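Local coordinates for putative vitamin-B12 independent methionine synthase family protein (Listeria monocytogenes, PDB 1YPX) that probably transfers a methyl group from methyltetrahydropteroyltriglutamate to homocysteine, as a TIM-barrel enzyme of the cobalamin-independent methionine synthase type, at residues F281-P290 against E318-Q327; E307-I316 against K353-I364. All blocks are in the same frame, centred on the assembly; numbering follows the deposited sequence.

Contact 1. Residues F281-P290 against E318-Q327. With PO4 (phosphate ion), chain B.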
# COMPACT_ATOMS: atom_id res chain seq x y z
N PHE A 281 8.67 -13.65 18.10
CA PHE A 281 8.33 -12.95 16.86
C PHE A 281 7.66 -11.63 17.25
O PHE A 281 6.72 -11.17 16.61
CB PHE A 281 7.35 -13.79 16.00
CG PHE A 281 7.37 -13.43 14.53
CD1 PHE A 281 7.94 -14.28 13.59
CD2 PHE A 281 6.90 -12.19 14.11
CE1 PHE A 281 8.06 -13.89 12.25
CE2 PHE A 281 7.01 -11.79 12.78
CZ PHE A 281 7.59 -12.64 11.84
N ALA A 282 8.15 -11.04 18.34
CA ALA A 282 7.59 -9.79 18.85
C ALA A 282 6.14 -10.03 19.28
O ALA A 282 5.25 -10.11 18.44
CB ALA A 282 7.67 -8.71 17.78
N PRO A 283 5.89 -10.18 20.60
CA PRO A 283 4.54 -10.41 21.12
C PRO A 283 3.63 -9.19 20.98
O PRO A 283 2.52 -9.14 21.51
CB PRO A 283 4.79 -10.78 22.59
CG PRO A 283 6.04 -10.02 22.92
CD PRO A 283 6.89 -10.23 21.68
N LEU A 284 4.13 -8.19 20.25
CA LEU A 284 3.38 -6.97 20.04
C LEU A 284 2.06 -7.24 19.32
O LEU A 284 1.26 -6.33 19.11
CB LEU A 284 4.21 -5.96 19.23
CG LEU A 284 5.48 -5.45 19.91
CD1 LEU A 284 5.18 -4.96 21.34
CD2 LEU A 284 6.50 -6.56 19.93
N LYS A 285 1.82 -8.50 18.96
CA LYS A 285 0.59 -8.85 18.27
C LYS A 285 -0.63 -8.68 19.17
O LYS A 285 -1.18 -9.65 19.69
CB LYS A 285 0.68 -10.28 17.75
CG LYS A 285 2.06 -10.66 17.21
CD LYS A 285 2.56 -9.70 16.15
CE LYS A 285 1.73 -9.80 14.89
NZ LYS A 285 2.07 -8.69 13.95
N TYR A 286 -1.05 -7.43 19.33
CA TYR A 286 -2.22 -7.09 20.13
C TYR A 286 -3.47 -7.28 19.27
O TYR A 286 -4.53 -6.72 19.55
CB TYR A 286 -2.13 -5.63 20.60
CG TYR A 286 -1.45 -5.46 21.94
CD1 TYR A 286 -0.11 -5.82 22.12
CD2 TYR A 286 -2.16 -4.95 23.04
CE1 TYR A 286 0.51 -5.67 23.37
CE2 TYR A 286 -1.55 -4.79 24.29
CZ TYR A 286 -0.22 -5.16 24.45
OH TYR A 286 0.39 -5.00 25.68
N VAL A 287 -3.32 -8.06 18.22
CA VAL A 287 -4.43 -8.33 17.32
C VAL A 287 -5.36 -9.37 17.94
O VAL A 287 -5.05 -10.55 17.99
CB VAL A 287 -3.91 -8.79 15.94
CG1 VAL A 287 -2.76 -9.76 16.11
CG2 VAL A 287 -5.04 -9.43 15.14
N THR A 288 -6.50 -8.89 18.43
CA THR A 288 -7.49 -9.77 19.04
C THR A 288 -8.64 -10.03 18.08
O THR A 288 -9.40 -10.98 18.25
CB THR A 288 -8.04 -9.16 20.34
OG1 THR A 288 -8.34 -7.77 20.13
CG2 THR A 288 -7.02 -9.30 21.46
N ARG A 289 -8.75 -9.17 17.07
CA ARG A 289 -9.79 -9.29 16.06
C ARG A 289 -9.52 -10.51 15.18
O ARG A 289 -8.48 -10.60 14.54
CB ARG A 289 -9.82 -8.03 15.20
CG ARG A 289 -10.30 -6.79 15.92
CD ARG A 289 -9.92 -5.55 15.12
NE ARG A 289 -10.12 -5.76 13.69
CZ ARG A 289 -9.70 -4.93 12.74
NH1 ARG A 289 -9.93 -5.22 11.46
NH2 ARG A 289 -9.05 -3.82 13.07
N PRO A 290 -10.46 -11.45 15.14
CA PRO A 290 -10.29 -12.66 14.33
C PRO A 290 -10.37 -12.42 12.82
O PRO A 290 -10.22 -13.35 12.03
CB PRO A 290 -11.39 -13.58 14.85
CG PRO A 290 -12.47 -12.63 15.23
CD PRO A 290 -11.71 -11.50 15.91
N GLU A 318 6.33 -19.46 14.11
CA GLU A 318 6.43 -18.71 15.34
C GLU A 318 5.25 -17.75 15.44
O GLU A 318 4.64 -17.61 16.50
CB GLU A 318 7.75 -17.93 15.36
CG GLU A 318 8.11 -17.30 16.69
CD GLU A 318 9.40 -16.52 16.59
OE1 GLU A 318 10.02 -16.24 17.64
OE2 GLU A 318 9.77 -16.18 15.45
N ALA A 319 4.94 -17.09 14.33
CA ALA A 319 3.83 -16.15 14.28
C ALA A 319 2.50 -16.83 14.56
O ALA A 319 1.63 -16.27 15.25
CB ALA A 319 3.79 -15.47 12.92
N SER A 320 2.34 -18.05 14.04
CA SER A 320 1.12 -18.84 14.21
C SER A 320 0.87 -19.18 15.67
O SER A 320 -0.24 -19.57 16.05
CB SER A 320 1.23 -20.15 13.43
OG SER A 320 2.06 -21.06 14.13
N GLU A 321 1.91 -19.04 16.48
CA GLU A 321 1.81 -19.32 17.90
C GLU A 321 1.06 -18.16 18.54
O GLU A 321 0.09 -18.37 19.27
CB GLU A 321 3.21 -19.43 18.50
CG GLU A 321 3.36 -20.52 19.56
CD GLU A 321 3.81 -21.85 18.96
OE1 GLU A 321 4.90 -21.88 18.35
OE2 GLU A 321 3.07 -22.86 19.11
N ILE A 322 1.50 -16.94 18.24
CA ILE A 322 0.91 -15.72 18.79
C ILE A 322 -0.47 -15.39 18.20
O ILE A 322 -1.36 -14.96 18.93
CB ILE A 322 1.86 -14.52 18.57
CG1 ILE A 322 3.23 -14.83 19.19
CG2 ILE A 322 1.30 -13.26 19.20
CD1 ILE A 322 4.33 -13.87 18.78
N VAL A 323 -0.63 -15.60 16.90
CA VAL A 323 -1.90 -15.32 16.21
C VAL A 323 -2.18 -16.45 15.23
O VAL A 323 -1.36 -16.76 14.37
CB VAL A 323 -1.81 -14.01 15.43
CG1 VAL A 323 -1.66 -12.84 16.40
CG2 VAL A 323 -0.63 -14.05 14.49
N PRO A 324 -3.38 -17.06 15.31
CA PRO A 324 -3.76 -18.17 14.43
C PRO A 324 -3.30 -18.09 12.96
O PRO A 324 -3.45 -17.07 12.30
CB PRO A 324 -5.28 -18.25 14.59
CG PRO A 324 -5.69 -16.94 15.18
CD PRO A 324 -4.53 -16.57 16.08
N LEU A 325 -2.75 -19.20 12.48
CA LEU A 325 -2.26 -19.30 11.11
C LEU A 325 -3.40 -19.01 10.13
O LEU A 325 -3.17 -18.58 8.99
CB LEU A 325 -1.71 -20.71 10.85
CG LEU A 325 -1.01 -21.05 9.52
CD1 LEU A 325 0.39 -20.44 9.47
CD2 LEU A 325 -0.92 -22.55 9.38
N SER A 326 -4.62 -19.24 10.60
CA SER A 326 -5.83 -19.01 9.81
C SER A 326 -5.93 -17.57 9.31
O SER A 326 -6.54 -17.29 8.28
CB SER A 326 -7.08 -19.35 10.64
OG SER A 326 -7.12 -18.57 11.83
N GLN A 327 -5.31 -16.65 10.05
CA GLN A 327 -5.36 -15.25 9.68
C GLN A 327 -4.01 -14.62 9.41
O GLN A 327 -3.79 -13.47 9.74
CB GLN A 327 -6.12 -14.45 10.74
CG GLN A 327 -5.79 -14.84 12.17
CD GLN A 327 -6.57 -14.04 13.19
OE1 GLN A 327 -6.45 -12.82 13.25
NE2 GLN A 327 -7.38 -14.72 13.99
P PO4 B . 5.70 -7.75 15.14
O1 PO4 B . 5.96 -9.13 14.92
O2 PO4 B . 6.92 -6.95 15.13
O3 PO4 B . 4.68 -7.25 14.01
O4 PO4 B . 4.89 -7.39 16.36
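Phe281 lies beside Ala319, their CA atoms 6.1 Å apart, and from there the irregular segment 281-290 follows the end of helix 310-322 and the turn beyond it, reaching Gln327 at Pro290. Val323 is the first residue to leave helical geometry. A weak hydrogen bond joins Phe281 N to Glu318 OE1 over 3.0 Å; the extended glutamate carries its carboxylate to the edge of the Phe281 ring, the two planes 84° apart. With CG anti to the backbone N (chi1 -157°), the ring lies with the small Ala319 methyl over one face, CD1 of Phe281 4.4 Å from CB of Ala319. In this TIM-barrel-like fold the loop runs from strand 268-272 to strand 293-299, and helix 310-322 follows that second strand. Ile322 CG2 meets Lys285 CG at 3.4 Å, the side chains crossing at about a right angle. Bends at chi2 and chi3 of the lysine turn its amine away from the helix to a phosphate ion, probably from the crystallisation liquor; Lys285 NZ donates a hydrogen bond to phosphate O3 over 3.0 Å, and Tyr273 OH is a further partner of that ion. Farther along, the branched Val287 and Val323 meet through their CG1 methyls, Val323 resting also on Leu328.

Contact 2. Residues E307-I316 against K353-I364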
# COMPACT_ATOMS: atom_id res chain seq x y z
N GLU A 307 17.37 -17.48 -0.63
CA GLU A 307 16.88 -17.31 0.74
C GLU A 307 16.26 -18.58 1.32
O GLU A 307 15.32 -19.15 0.75
CB GLU A 307 15.86 -16.18 0.79
CG GLU A 307 14.70 -16.32 -0.19
CD GLU A 307 13.65 -15.26 0.05
OE1 GLU A 307 12.59 -15.58 0.61
OE2 GLU A 307 13.92 -14.09 -0.30
N ASP A 308 16.78 -18.99 2.47
CA ASP A 308 16.34 -20.20 3.17
C ASP A 308 14.83 -20.38 3.11
O ASP A 308 14.08 -19.41 2.99
CB ASP A 308 16.79 -20.19 4.65
CG ASP A 308 17.68 -19.00 5.00
OD1 ASP A 308 18.70 -18.79 4.31
OD2 ASP A 308 17.37 -18.29 5.99
N GLU A 309 14.38 -21.63 3.20
CA GLU A 309 12.96 -21.93 3.16
C GLU A 309 12.50 -22.31 4.56
O GLU A 309 11.43 -21.90 5.01
CB GLU A 309 12.70 -23.09 2.20
CG GLU A 309 11.23 -23.41 2.02
CD GLU A 309 11.00 -24.57 1.07
OE1 GLU A 309 11.68 -24.62 0.01
OE2 GLU A 309 10.12 -25.42 1.36
N ALA A 310 13.33 -23.10 5.23
CA ALA A 310 13.05 -23.57 6.58
C ALA A 310 12.95 -22.39 7.55
O ALA A 310 12.23 -22.45 8.54
CB ALA A 310 14.14 -24.54 7.02
N ALA A 311 13.70 -21.33 7.25
CA ALA A 311 13.70 -20.14 8.08
C ALA A 311 12.32 -19.48 8.04
O ALA A 311 11.72 -19.21 9.09
CB ALA A 311 14.77 -19.17 7.60
N ILE A 312 11.82 -19.22 6.83
CA ILE A 312 10.51 -18.59 6.63
C ILE A 312 9.40 -19.42 7.29
O ILE A 312 8.53 -18.87 7.98
CB ILE A 312 10.20 -18.45 5.12
CG1 ILE A 312 11.21 -17.51 4.46
CG2 ILE A 312 8.79 -17.92 4.93
CD1 ILE A 312 11.27 -17.63 2.93
N LYS A 313 9.42 -20.73 7.07
CA LYS A 313 8.42 -21.62 7.65
C LYS A 313 8.47 -21.57 9.17
O LYS A 313 7.44 -21.60 9.84
CB LYS A 313 8.64 -23.07 7.18
CG LYS A 313 8.45 -23.32 5.67
CD LYS A 313 8.86 -24.75 5.30
CE LYS A 313 8.44 -25.14 3.90
NZ LYS A 313 8.63 -26.62 3.66
N ALA A 314 9.68 -21.50 9.72
CA ALA A 314 9.82 -21.43 11.17
C ALA A 314 9.25 -20.09 11.63
O ALA A 314 8.41 -20.04 12.54
CB ALA A 314 11.30 -21.54 11.57
N ARG A 315 9.71 -19.02 10.98
CA ARG A 315 9.29 -17.66 11.27
C ARG A 315 7.76 -17.52 11.25
O ARG A 315 7.17 -16.90 12.15
CB ARG A 315 9.93 -16.71 10.25
CG ARG A 315 10.58 -15.47 10.86
CD ARG A 315 12.05 -15.36 10.45
NE ARG A 315 12.95 -15.53 11.59
CZ ARG A 315 13.06 -14.67 12.61
NH1 ARG A 315 12.32 -13.57 12.64
NH2 ARG A 315 13.91 -14.92 13.60
N ILE A 316 7.12 -18.07 10.23
CA ILE A 316 5.67 -18.02 10.14
C ILE A 316 5.14 -18.84 11.32
O ILE A 316 4.33 -18.37 12.11
CB ILE A 316 5.15 -18.63 8.81
CG1 ILE A 316 5.69 -17.81 7.64
CG2 ILE A 316 3.63 -18.62 8.79
CD1 ILE A 316 5.66 -18.55 6.33
N LYS A 353 10.90 -14.66 -7.24
CA LYS A 353 10.61 -14.55 -5.83
C LYS A 353 9.09 -14.53 -5.61
O LYS A 353 8.62 -14.88 -4.53
CB LYS A 353 11.25 -13.29 -5.25
CG LYS A 353 12.76 -13.36 -5.18
CD LYS A 353 13.34 -12.07 -4.64
CE LYS A 353 14.66 -12.32 -3.92
NZ LYS A 353 14.48 -13.22 -2.73
N LEU A 354 8.33 -14.14 -6.63
CA LEU A 354 6.87 -14.12 -6.52
C LEU A 354 6.29 -15.52 -6.58
O LEU A 354 5.40 -15.86 -5.80
CB LEU A 354 6.24 -13.25 -7.61
CG LEU A 354 6.29 -11.73 -7.41
CD1 LEU A 354 5.59 -11.04 -8.56
CD2 LEU A 354 5.64 -11.37 -6.08
N ARG A 355 6.80 -16.33 -7.50
CA ARG A 355 6.34 -17.70 -7.65
C ARG A 355 6.76 -18.40 -6.36
O ARG A 355 6.13 -19.36 -5.92
CB ARG A 355 7.04 -18.34 -8.86
CG ARG A 355 7.37 -17.36 -9.98
CD ARG A 355 7.90 -18.07 -11.23
NE ARG A 355 6.82 -18.54 -12.09
CZ ARG A 355 6.53 -18.01 -13.28
NH1 ARG A 355 5.53 -18.49 -14.01
NH2 ARG A 355 7.27 -17.00 -13.74
N TYR A 356 7.82 -17.89 -5.74
CA TYR A 356 8.31 -18.45 -4.49
C TYR A 356 7.27 -18.18 -3.39
O TYR A 356 6.99 -19.05 -2.55
CB TYR A 356 9.65 -17.80 -4.13
CG TYR A 356 10.38 -18.44 -2.96
CD1 TYR A 356 10.98 -17.64 -1.99
CD2 TYR A 356 10.52 -19.83 -2.85
CE1 TYR A 356 11.71 -18.19 -0.95
CE2 TYR A 356 11.25 -20.39 -1.81
CZ TYR A 356 11.84 -19.56 -0.86
OH TYR A 356 12.59 -20.09 0.16
N VAL A 357 6.69 -16.98 -3.41
CA VAL A 357 5.64 -16.61 -2.46
C VAL A 357 4.42 -17.50 -2.72
O VAL A 357 3.80 -18.01 -1.79
CB VAL A 357 5.23 -15.14 -2.64
CG1 VAL A 357 3.99 -14.85 -1.81
CG2 VAL A 357 6.38 -14.20 -2.23
N VAL A 358 4.08 -17.70 -4.00
CA VAL A 358 2.94 -18.52 -4.37
C VAL A 358 3.10 -19.99 -3.97
O VAL A 358 2.13 -20.64 -3.56
CB VAL A 358 2.68 -18.50 -5.91
CG1 VAL A 358 1.56 -19.47 -6.26
CG2 VAL A 358 2.31 -17.09 -6.38
N ARG A 359 4.31 -20.51 -4.10
CA ARG A 359 4.60 -21.90 -3.75
C ARG A 359 4.55 -22.10 -2.24
O ARG A 359 3.87 -22.99 -1.73
CB ARG A 359 5.97 -22.28 -4.29
CG ARG A 359 6.41 -23.72 -4.09
CD ARG A 359 7.89 -23.79 -4.44
NE ARG A 359 8.20 -22.74 -5.42
CZ ARG A 359 9.41 -22.24 -5.62
NH1 ARG A 359 9.59 -21.28 -6.53
NH2 ARG A 359 10.44 -22.70 -4.91
N LEU A 360 5.29 -21.25 -1.53
CA LEU A 360 5.32 -21.33 -0.08
C LEU A 360 3.93 -21.24 0.55
O LEU A 360 3.55 -22.07 1.36
CB LEU A 360 6.22 -20.22 0.49
CG LEU A 360 7.72 -20.54 0.62
CD1 LEU A 360 7.90 -21.53 1.75
CD2 LEU A 360 8.31 -21.10 -0.68
N ALA A 361 3.17 -20.22 0.16
CA ALA A 361 1.82 -20.01 0.68
C ALA A 361 0.92 -21.17 0.34
O ALA A 361 -0.07 -21.43 1.02
CB ALA A 361 1.23 -18.71 0.11
N ASN A 362 1.25 -21.86 -0.74
CA ASN A 362 0.42 -22.98 -1.13
C ASN A 362 0.65 -24.16 -0.21
O ASN A 362 -0.29 -24.68 0.39
CB ASN A 362 0.68 -23.37 -2.58
CG ASN A 362 -0.29 -24.43 -3.07
OD1 ASN A 362 -1.51 -24.29 -2.90
ND2 ASN A 362 0.24 -25.49 -3.67
N ASP A 363 1.91 -24.59 -0.08
CA ASP A 363 2.17 -25.73 0.79
C ASP A 363 2.05 -25.38 2.28
O ASP A 363 2.10 -26.28 3.13
CB ASP A 363 3.54 -26.36 0.47
CG ASP A 363 4.69 -25.40 0.63
OD1 ASP A 363 4.67 -24.61 1.60
OD2 ASP A 363 5.63 -25.45 -0.21
N ILE A 364 1.88 -24.10 2.61
CA ILE A 364 1.71 -23.72 4.01
C ILE A 364 0.24 -23.54 4.31
O ILE A 364 -0.27 -24.07 5.29
CB ILE A 364 2.41 -22.39 4.36
CG1 ILE A 364 3.92 -22.60 4.39
CG2 ILE A 364 1.94 -21.89 5.74
CD1 ILE A 364 4.68 -21.36 4.76
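Glu307 OE2 is gripped by Lys353 NZ in a salt bridge of 2.6 Å and by a hydrogen bond with Thr300 OG1, which also bonds Lys353 NZ. This small polar cluster probably favours the charged forms of both side chains. A chi1 of 54° and an extended chain beyond CG carry the Glu307 carboxylate toward helix 353-364, OE2 to Lys353 and OE1 to the edge of the Tyr356 ring, 3.2 Å from CE1. The tyrosine is long enough to span from its helix to the loop before Ala310, where its OH lies 2.9 Å from Glu307 O and 3.3 Å from Asp308 O. Helices 310-316 and 353-364 belong to the outer helical layer of a TIM-barrel-like fold, their axes 11.7 Å apart at a crossing angle of -52°. At this spacing large side chains fill the interface. Ile312 CD1 approaches the Tyr356 ring obliquely, while Leu360 CD1 packs on Glu309 CG, using the aliphatic part of a charged residue. Lys313 NZ salt-bridges Glu309 OE2 four residues earlier in the same segment. Deeper in, Ile316 and Ile364 reach tip to tip, their CD1 methyls 3.4 Å apart, and Ile316 also rests on Leu298 of strand 293-299.

From the N terminus, the chain meets the loop 281-290, strand 293-299, then 307-316, 318-327, strand 328-332 and finally 353-364. Contact 1 closes the loop from 281-290 to 318-327, with 27 residues between; contact 2 opens inside it at 307-316 and closes later, at 353-364, so the two cross rather than nest. Both use helix 310-322: its earlier part meets the C-terminal helix 347-364, its end the loop preceding strand 293-299. Their centres are about 18 Å apart, yet they touch, through Phe281 on Arg315 and through Leu325 on Ile316 and Ile364. Together they tie successive outer elements of the barrel beside its strands 293-299 and 328-332.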